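Local coordinates for protein D-galactonate dehydratase family member RspA (Pantoea ananatis, PDB 3T6C) that dehydrates D-gluconate to 2-dehydro-3-deoxy-D-gluconate with low activity in vitro, using one magnesium ion per subunit, and probably has no significant part in D-gluconate degradation in vivo, at residues D87-A99 with L114-G126. Numbering follows the deposited sequence. Where two conformers were deposited one is given.
Sequences DPARIEDIWQSAA and LSGIDMALWDIKG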
ATOM      1  N   ASP A  87      39.765 -24.891 -10.458  1.00  9.86           N
ATOM      2  CA  ASP A  87      38.977 -25.846 -11.259  1.00 10.09           C
ATOM      3  C   ASP A  87      37.839 -25.074 -11.951  1.00 10.69           C
ATOM      4  O   ASP A  87      36.999 -24.492 -11.269  1.00 10.02           O
ATOM      5  CB  ASP A  87      38.398 -26.910 -10.307  1.00 10.13           C
ATOM      6  CG  ASP A  87      37.613 -27.973 -11.007  1.00 18.27           C
ATOM      7  OD1 ASP A  87      37.333 -27.843 -12.223  1.00 13.12           O
ATOM      8  OD2 ASP A  87      37.249 -28.955 -10.306  1.00 17.14           O
ATOM      9  N   PRO A  88      37.814 -25.030 -13.289  1.00 10.10           N
ATOM     10  CA  PRO A  88      36.736 -24.310 -14.014  1.00 10.27           C
ATOM     11  C   PRO A  88      35.345 -24.925 -13.816  1.00  9.07           C
ATOM     12  O   PRO A  88      34.373 -24.291 -14.190  1.00 10.29           O
ATOM     13  CB  PRO A  88      37.186 -24.388 -15.488  1.00 10.76           C
ATOM     14  CG  PRO A  88      37.995 -25.691 -15.547  1.00 10.87           C
ATOM     15  CD  PRO A  88      38.723 -25.750 -14.205  1.00 11.79           C
ATOM     16  N   ALA A  89      35.237 -26.113 -13.249  1.00  9.59           N
ATOM     17  CA  ALA A  89      33.914 -26.738 -13.052  1.00 11.29           C
ATOM     18  C   ALA A  89      33.052 -25.925 -12.069  1.00 10.78           C
ATOM     19  O   ALA A  89      31.817 -26.002 -12.150  1.00 10.46           O
ATOM     20  CB  ALA A  89      34.078 -28.153 -12.504  1.00 11.53           C
ATOM     21  N   ARG A  90      33.668 -25.149 -11.164  1.00 10.24           N
ATOM     22  CA  ARG A  90      32.800 -24.561 -10.179  1.00  8.95           C
ATOM     23  C   ARG A  90      32.489 -23.169 -10.726  1.00 11.93           C
ATOM     24  O   ARG A  90      32.874 -22.108 -10.167  1.00 10.93           O
ATOM     25  CB  ARG A  90      33.644 -24.416  -8.902  1.00  8.68           C
ATOM     26  CG  ARG A  90      34.014 -25.814  -8.325  1.00 11.60           C
ATOM     27  CD  ARG A  90      34.530 -25.731  -6.869  1.00 10.44           C
ATOM     28  NE  ARG A  90      34.878 -27.115  -6.433  1.00 11.80           N
ATOM     29  CZ  ARG A  90      34.735 -27.579  -5.181  1.00 13.87           C
ATOM     30  NH1 ARG A  90      34.292 -26.780  -4.211  1.00 12.95           N
ATOM     31  NH2 ARG A  90      35.094 -28.836  -4.905  1.00 15.59           N
ATOM     32  N   ILE A  91      31.464 -23.155 -11.555  1.00  9.28           N
ATOM     33  CA  ILE A  91      31.098 -21.916 -12.303  1.00  8.08           C
ATOM     34  C   ILE A  91      30.446 -20.964 -11.312  1.00 10.94           C
ATOM     35  O   ILE A  91      30.810 -19.799 -11.250  1.00 10.79           O
ATOM     36  CB  ILE A  91      30.155 -22.188 -13.498  1.00  8.55           C
ATOM     37  CG1 ILE A  91      30.843 -23.134 -14.509  1.00  8.39           C
ATOM     38  CG2 ILE A  91      29.736 -20.839 -14.129  1.00 10.56           C
ATOM     39  CD1 ILE A  91      30.003 -23.393 -15.789  1.00 10.73           C
ATOM     40  N   GLU A  92      29.489 -21.455 -10.523  1.00 10.21           N
ATOM     41  CA  GLU A  92      28.791 -20.566  -9.604  1.00 10.35           C
ATOM     42  C   GLU A  92      29.708 -20.046  -8.501  1.00  9.39           C
ATOM     43  O   GLU A  92      29.613 -18.882  -8.133  1.00 11.11           O
ATOM     44  CB  GLU A  92      27.644 -21.347  -8.963  1.00 12.94           C
ATOM     45  CG  GLU A  92      26.752 -20.478  -8.093  1.00 11.55           C
ATOM     46  CD  GLU A  92      25.822 -19.577  -8.881  1.00 18.36           C
ATOM     47  OE1 GLU A  92      25.204 -20.034  -9.865  1.00 16.64           O
ATOM     48  OE2 GLU A  92      25.686 -18.416  -8.467  1.00 23.66           O
ATOM     49  N   ASP A  93      30.587 -20.907  -7.975  1.00  8.44           N
ATOM     50  CA  ASP A  93      31.469 -20.497  -6.876  1.00  8.67           C
ATOM     51  C   ASP A  93      32.433 -19.456  -7.436  1.00 10.25           C
ATOM     52  O   ASP A  93      32.738 -18.479  -6.745  1.00 11.15           O
ATOM     53  CB  ASP A  93      32.261 -21.704  -6.343  1.00  9.16           C
ATOM     54  CG  ASP A  93      33.150 -21.327  -5.176  1.00 13.20           C
ATOM     55  OD1 ASP A  93      32.622 -21.096  -4.070  1.00 13.81           O
ATOM     56  OD2 ASP A  93      34.397 -21.299  -5.332  1.00 14.38           O
ATOM     57  N   ILE A  94      32.925 -19.641  -8.670  1.00  8.77           N
ATOM     58  CA  ILE A  94      33.778 -18.636  -9.281  1.00  7.02           C
ATOM     59  C   ILE A  94      33.006 -17.328  -9.551  1.00  8.95           C
ATOM     60  O   ILE A  94      33.519 -16.241  -9.287  1.00  9.79           O
ATOM     61  CB  ILE A  94      34.438 -19.178 -10.567  1.00  7.38           C
ATOM     62  CG1 ILE A  94      35.471 -20.268 -10.194  1.00  9.43           C
ATOM     63  CG2 ILE A  94      35.071 -18.015 -11.405  1.00  8.11           C
ATOM     64  CD1 ILE A  94      35.979 -20.995 -11.448  1.00 10.08           C
ATOM     65  N   TRP A  95      31.770 -17.417 -10.063  1.00  8.07           N
ATOM     66  CA  TRP A  95      31.012 -16.202 -10.311  1.00  7.31           C
ATOM     67  C   TRP A  95      30.808 -15.437  -8.994  1.00 10.96           C
ATOM     68  O   TRP A  95      31.046 -14.237  -8.932  1.00 10.18           O
ATOM     69  CB  TRP A  95      29.622 -16.545 -10.922  1.00  9.15           C
ATOM     70  CG  TRP A  95      28.981 -15.301 -11.538  1.00 11.13           C
ATOM     71  CD1 TRP A  95      29.127 -14.842 -12.841  1.00 11.62           C
ATOM     72  CD2 TRP A  95      28.185 -14.338 -10.853  1.00 10.24           C
ATOM     73  NE1 TRP A  95      28.433 -13.652 -12.991  1.00  9.39           N
ATOM     74  CE2 TRP A  95      27.840 -13.334 -11.783  1.00 10.31           C
ATOM     75  CE3 TRP A  95      27.737 -14.232  -9.520  1.00 11.99           C
ATOM     76  CZ2 TRP A  95      27.054 -12.240 -11.432  1.00 12.97           C
ATOM     77  CZ3 TRP A  95      26.943 -13.150  -9.170  1.00 13.13           C
ATOM     78  CH2 TRP A  95      26.619 -12.167 -10.127  1.00 11.68           C
ATOM     79  N   GLN A  96      30.318 -16.127  -7.944  1.00  9.52           N
ATOM     80  CA  GLN A  96      30.029 -15.437  -6.695  1.00 10.92           C
ATOM     81  C   GLN A  96      31.284 -14.828  -6.085  1.00 11.35           C
ATOM     82  O   GLN A  96      31.277 -13.686  -5.640  1.00 11.10           O
ATOM     83  CB  GLN A  96      29.423 -16.442  -5.699  1.00 10.47           C
ATOM     84  CG  GLN A  96      28.070 -16.993  -6.119  1.00 10.64           C
ATOM     85  CD  GLN A  96      26.982 -15.932  -6.067  1.00 16.39           C
ATOM     86  OE1 GLN A  96      27.103 -14.981  -5.314  1.00 22.20           O
ATOM     87  NE2 GLN A  96      25.926 -16.090  -6.870  1.00 14.93           N
ATOM     88  N   SER A  97      32.367 -15.593  -6.064  1.00  7.63           N
ATOM     89  CA  SER A  97      33.628 -15.075  -5.510  1.00  8.47           C
ATOM     90  C   SER A  97      34.286 -14.002  -6.402  1.00  9.76           C
ATOM     91  O   SER A  97      34.766 -12.968  -5.871  1.00 10.11           O
ATOM     92  CB  SER A  97      34.590 -16.237  -5.180  1.00 10.02           C
ATOM     93  OG  SER A  97      34.962 -16.953  -6.372  1.00  9.31           O
ATOM     94  N   ALA A  98      34.274 -14.178  -7.718  1.00  9.70           N
ATOM     95  CA  ALA A  98      34.880 -13.130  -8.567  1.00  8.77           C
ATOM     96  C   ALA A  98      34.054 -11.857  -8.418  1.00  8.54           C
ATOM     97  O   ALA A  98      34.626 -10.745  -8.368  1.00 10.01           O
ATOM     98  CB  ALA A  98      34.926 -13.589 -10.027  1.00  8.31           C
ATOM     99  N   ALA A  99      32.721 -11.996  -8.303  1.00  8.42           N
ATOM    100  CA  ALA A  99      31.849 -10.840  -8.236  1.00  7.98           C
ATOM    101  C   ALA A  99      32.176  -9.926  -7.051  1.00 10.79           C
ATOM    102  O   ALA A  99      32.033  -8.716  -7.168  1.00 12.02           O
ATOM    103  CB  ALA A  99      30.356 -11.276  -8.157  1.00  8.19           C
ATOM    104  N   LEU A 114      33.558  -9.826 -15.502  1.00  9.81           N
ATOM    105  CA  LEU A 114      33.017 -11.054 -14.928  1.00  8.64           C
ATOM    106  C   LEU A 114      32.351 -11.886 -16.027  1.00  9.99           C
ATOM    107  O   LEU A 114      32.480 -13.123 -16.061  1.00 10.52           O
ATOM    108  CB  LEU A 114      32.034 -10.655 -13.813  1.00 11.36           C
ATOM    109  CG  LEU A 114      31.342 -11.795 -13.120  1.00 15.06           C
ATOM    110  CD1 LEU A 114      32.368 -12.791 -12.548  1.00 23.64           C
ATOM    111  CD2 LEU A 114      30.471 -11.116 -12.028  1.00 17.34           C
ATOM    112  N   SER A 115      31.634 -11.215 -16.942  1.00  7.65           N
ATOM    113  CA  SER A 115      30.981 -11.947 -18.051  1.00  8.10           C
ATOM    114  C   SER A 115      31.957 -12.687 -18.939  1.00 10.83           C
ATOM    115  O   SER A 115      31.695 -13.818 -19.387  1.00  9.46           O
ATOM    116  CB  SER A 115      30.233 -10.903 -18.950  1.00  9.73           C
ATOM    117  OG  SER A 115      29.658 -11.560 -20.066  1.00 10.59           O
ATOM    118  N   GLY A 116      33.110 -12.071 -19.217  1.00  8.83           N
ATOM    119  CA  GLY A 116      34.057 -12.699 -20.111  1.00  9.10           C
ATOM    120  C   GLY A 116      34.515 -14.020 -19.489  1.00 11.13           C
ATOM    121  O   GLY A 116      34.622 -15.053 -20.191  1.00 10.64           O
ATOM    122  N   ILE A 117      34.753 -13.984 -18.177  0.56  9.05           N
ATOM    123  CA  ILE A 117      35.123 -15.181 -17.418  0.56 10.39           C
ATOM    124  C   ILE A 117      34.002 -16.203 -17.414  0.56 11.35           C
ATOM    125  O   ILE A 117      34.207 -17.359 -17.758  0.56  9.26           O
ATOM    126  CB  ILE A 117      35.487 -14.821 -15.957  0.56  9.87           C
ATOM    127  CG1 ILE A 117      36.736 -13.917 -15.909  0.56 12.40           C
ATOM    128  CG2 ILE A 117      35.728 -16.075 -15.143  0.56 11.99           C
ATOM    129  CD1 ILE A 117      37.834 -14.347 -16.826  0.56 10.93           C
ATOM    130  N   ASP A 118      32.809 -15.761 -17.025  1.00 10.15           N
ATOM    131  CA  ASP A 118      31.670 -16.660 -16.856  1.00 11.19           C
ATOM    132  C   ASP A 118      31.285 -17.397 -18.156  1.00 10.12           C
ATOM    133  O   ASP A 118      31.073 -18.614 -18.157  1.00 11.24           O
ATOM    134  CB  ASP A 118      30.468 -15.890 -16.307  1.00 10.17           C
ATOM    135  CG  ASP A 118      29.280 -16.790 -16.053  1.00 10.94           C
ATOM    136  OD1 ASP A 118      29.311 -17.556 -15.030  1.00 12.42           O
ATOM    137  OD2 ASP A 118      28.330 -16.726 -16.874  1.00 12.00           O
ATOM    138  N   MET A 119      31.195 -16.653 -19.260  1.00 10.73           N
ATOM    139  CA  MET A 119      30.840 -17.286 -20.549  1.00  7.08           C
ATOM    140  C   MET A 119      31.907 -18.333 -20.909  1.00  8.87           C
ATOM    141  O   MET A 119      31.584 -19.426 -21.406  1.00 11.26           O
ATOM    142  CB  MET A 119      30.693 -16.237 -21.680  1.00  8.48           C
ATOM    143  CG  MET A 119      29.514 -15.344 -21.523  1.00 11.02           C
ATOM    144  SD  MET A 119      29.329 -14.472 -23.082  1.00 12.39           S
ATOM    145  CE  MET A 119      28.074 -13.277 -22.601  1.00 13.09           C
ATOM    146  N   ALA A 120      33.194 -17.996 -20.707  1.00  8.72           N
ATOM    147  CA  ALA A 120      34.260 -18.948 -21.046  1.00  8.75           C
ATOM    148  C   ALA A 120      34.169 -20.188 -20.180  1.00  9.88           C
ATOM    149  O   ALA A 120      34.455 -21.299 -20.647  1.00 10.76           O
ATOM    150  CB  ALA A 120      35.611 -18.300 -20.875  1.00 11.43           C
ATOM    151  N   LEU A 121      33.764 -20.047 -18.935  1.00 11.18           N
ATOM    152  CA  LEU A 121      33.613 -21.248 -18.105  1.00  7.35           C
ATOM    153  C   LEU A 121      32.428 -22.114 -18.545  1.00  8.28           C
ATOM    154  O   LEU A 121      32.551 -23.357 -18.520  1.00  9.11           O
ATOM    155  CB  LEU A 121      33.438 -20.865 -16.619  1.00  8.01           C
ATOM    156  CG  LEU A 121      34.673 -20.196 -16.053  1.00  8.81           C
ATOM    157  CD1 LEU A 121      34.413 -19.689 -14.634  1.00 12.55           C
ATOM    158  CD2 LEU A 121      35.898 -21.147 -16.044  1.00 11.06           C
ATOM    159  N   TRP A 122      31.323 -21.491 -18.963  1.00  8.76           N
ATOM    160  CA  TRP A 122      30.236 -22.259 -19.532  1.00  9.22           C
ATOM    161  C   TRP A 122      30.668 -22.954 -20.829  1.00  9.40           C
ATOM    162  O   TRP A 122      30.236 -24.098 -21.069  1.00 11.06           O
ATOM    163  CB  TRP A 122      29.024 -21.350 -19.787  1.00 10.22           C
ATOM    164  CG  TRP A 122      28.157 -21.244 -18.571  1.00 10.03           C
ATOM    165  CD1 TRP A 122      28.061 -20.159 -17.731  1.00 10.23           C
ATOM    166  CD2 TRP A 122      27.324 -22.268 -17.998  1.00 12.92           C
ATOM    167  NE1 TRP A 122      27.185 -20.438 -16.685  1.00  9.60           N
ATOM    168  CE2 TRP A 122      26.716 -21.712 -16.835  1.00 11.31           C
ATOM    169  CE3 TRP A 122      27.023 -23.604 -18.358  1.00 14.85           C
ATOM    170  CZ2 TRP A 122      25.828 -22.430 -16.031  1.00 14.81           C
ATOM    171  CZ3 TRP A 122      26.128 -24.331 -17.555  1.00 14.91           C
ATOM    172  CH2 TRP A 122      25.543 -23.738 -16.399  1.00 17.07           C
ATOM    173  N   ASP A 123      31.461 -22.264 -21.675  1.00  8.81           N
ATOM    174  CA  ASP A 123      32.016 -22.854 -22.908  1.00  8.07           C
ATOM    175  C   ASP A 123      32.829 -24.106 -22.576  1.00 10.39           C
ATOM    176  O   ASP A 123      32.652 -25.151 -23.195  1.00 11.36           O
ATOM    177  CB  ASP A 123      32.876 -21.798 -23.595  1.00  8.97           C
ATOM    178  CG  ASP A 123      33.230 -22.164 -25.025  1.00 12.60           C
ATOM    179  OD1 ASP A 123      32.454 -22.894 -25.702  1.00 11.13           O
ATOM    180  OD2 ASP A 123      34.307 -21.715 -25.472  1.00 12.10           O
ATOM    181  N   ILE A 124      33.692 -23.999 -21.566  1.00  9.53           N
ATOM    182  CA  ILE A 124      34.492 -25.136 -21.120  1.00  8.31           C
ATOM    183  C   ILE A 124      33.576 -26.272 -20.613  1.00 11.62           C
ATOM    184  O   ILE A 124      33.814 -27.430 -20.899  1.00 10.76           O
ATOM    185  CB  ILE A 124      35.447 -24.697 -19.999  1.00  7.75           C
ATOM    186  CG1 ILE A 124      36.615 -23.905 -20.651  1.00 10.78           C
ATOM    187  CG2 ILE A 124      35.991 -25.925 -19.239  1.00 10.04           C
ATOM    188  CD1 ILE A 124      37.500 -23.114 -19.710  1.00  9.67           C
ATOM    189  N   LYS A 125      32.559 -25.942 -19.822  1.00 10.13           N
ATOM    190  CA  LYS A 125      31.633 -26.966 -19.296  1.00  9.11           C
ATOM    191  C   LYS A 125      30.960 -27.725 -20.428  1.00 11.20           C
ATOM    192  O   LYS A 125      30.876 -28.956 -20.397  1.00 11.12           O
ATOM    193  CB  LYS A 125      30.594 -26.291 -18.399  1.00 10.12           C
ATOM    194  CG  LYS A 125      29.575 -27.277 -17.715  1.00 10.41           C
ATOM    195  CD  LYS A 125      30.188 -28.041 -16.498  1.00 11.32           C
ATOM    196  CE  LYS A 125      30.605 -27.090 -15.365  1.00 13.09           C
ATOM    197  NZ  LYS A 125      30.655 -27.828 -14.086  1.00 11.89           N
ATOM    198  N   GLY A 126      30.510 -27.015 -21.452  1.00 10.19           N
ATOM    199  CA  GLY A 126      29.881 -27.724 -22.580  1.00  7.72           C
ATOM    200  C   GLY A 126      30.911 -28.566 -23.330  1.00 11.35           C
ATOM    201  O   GLY A 126      30.624 -29.689 -23.737  1.00 10.82           O
TER
HETATM  202  O   HOH W   1      33.525 -25.211 -16.594  1.00 10.46           O
HETATM  203  O   HOH W   2      31.571 -17.781 -13.459  1.00 12.88           O
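Ile91 sits as a knob in a hole on helix 114-126 formed by Asp118, Leu121, Trp122 and Lys125. Its CD1 lies 3.8 Å from the centroid of the Trp122 five-membered ring and 16° off the ring normal, a CH-pi contact over the face. The branch CG2, anti to the backbone N (chi1 -61° places CG1 beside that N instead), reaches the Asp118 carboxylate, 3.4 Å from OD1. Leu114 fills the other end: its CD2 approaches one face of the Trp95 indole, 3.4 Å from CE2, while CD1 meets Ala98 CB. Beside Ile91, Leu121 sends CD2 to Pro88 CB, 3.5 Å away, and CD1 to Ile94 CG2. Polar links are interspersed with these apolar contacts. Lys125, bent at chi2 and chi3, donates from NZ to Ala89 O at 2.9 Å, in the carbonyl plane on a lone pair; one water bridges Pro88 O and Leu121 O, another, at the Trp95 ring edge, Ile91 O and Asp118 OD1. The axes of helices 91-99 and 114-126 approach to 10.3 Å, with N-to-C directions 173° apart, an antiparallel pair within the N-terminal capping domain of this enolase-superfamily member. Trp122 NE1 and Asp118 OD1 both bond Thr329 of helix 328-340, Lys125 also pairs with Glu135 of a second subunit, and Ile94 and Ile117 pack on Leu83 of helix 68-83, while Ile124 touches strand 44-51.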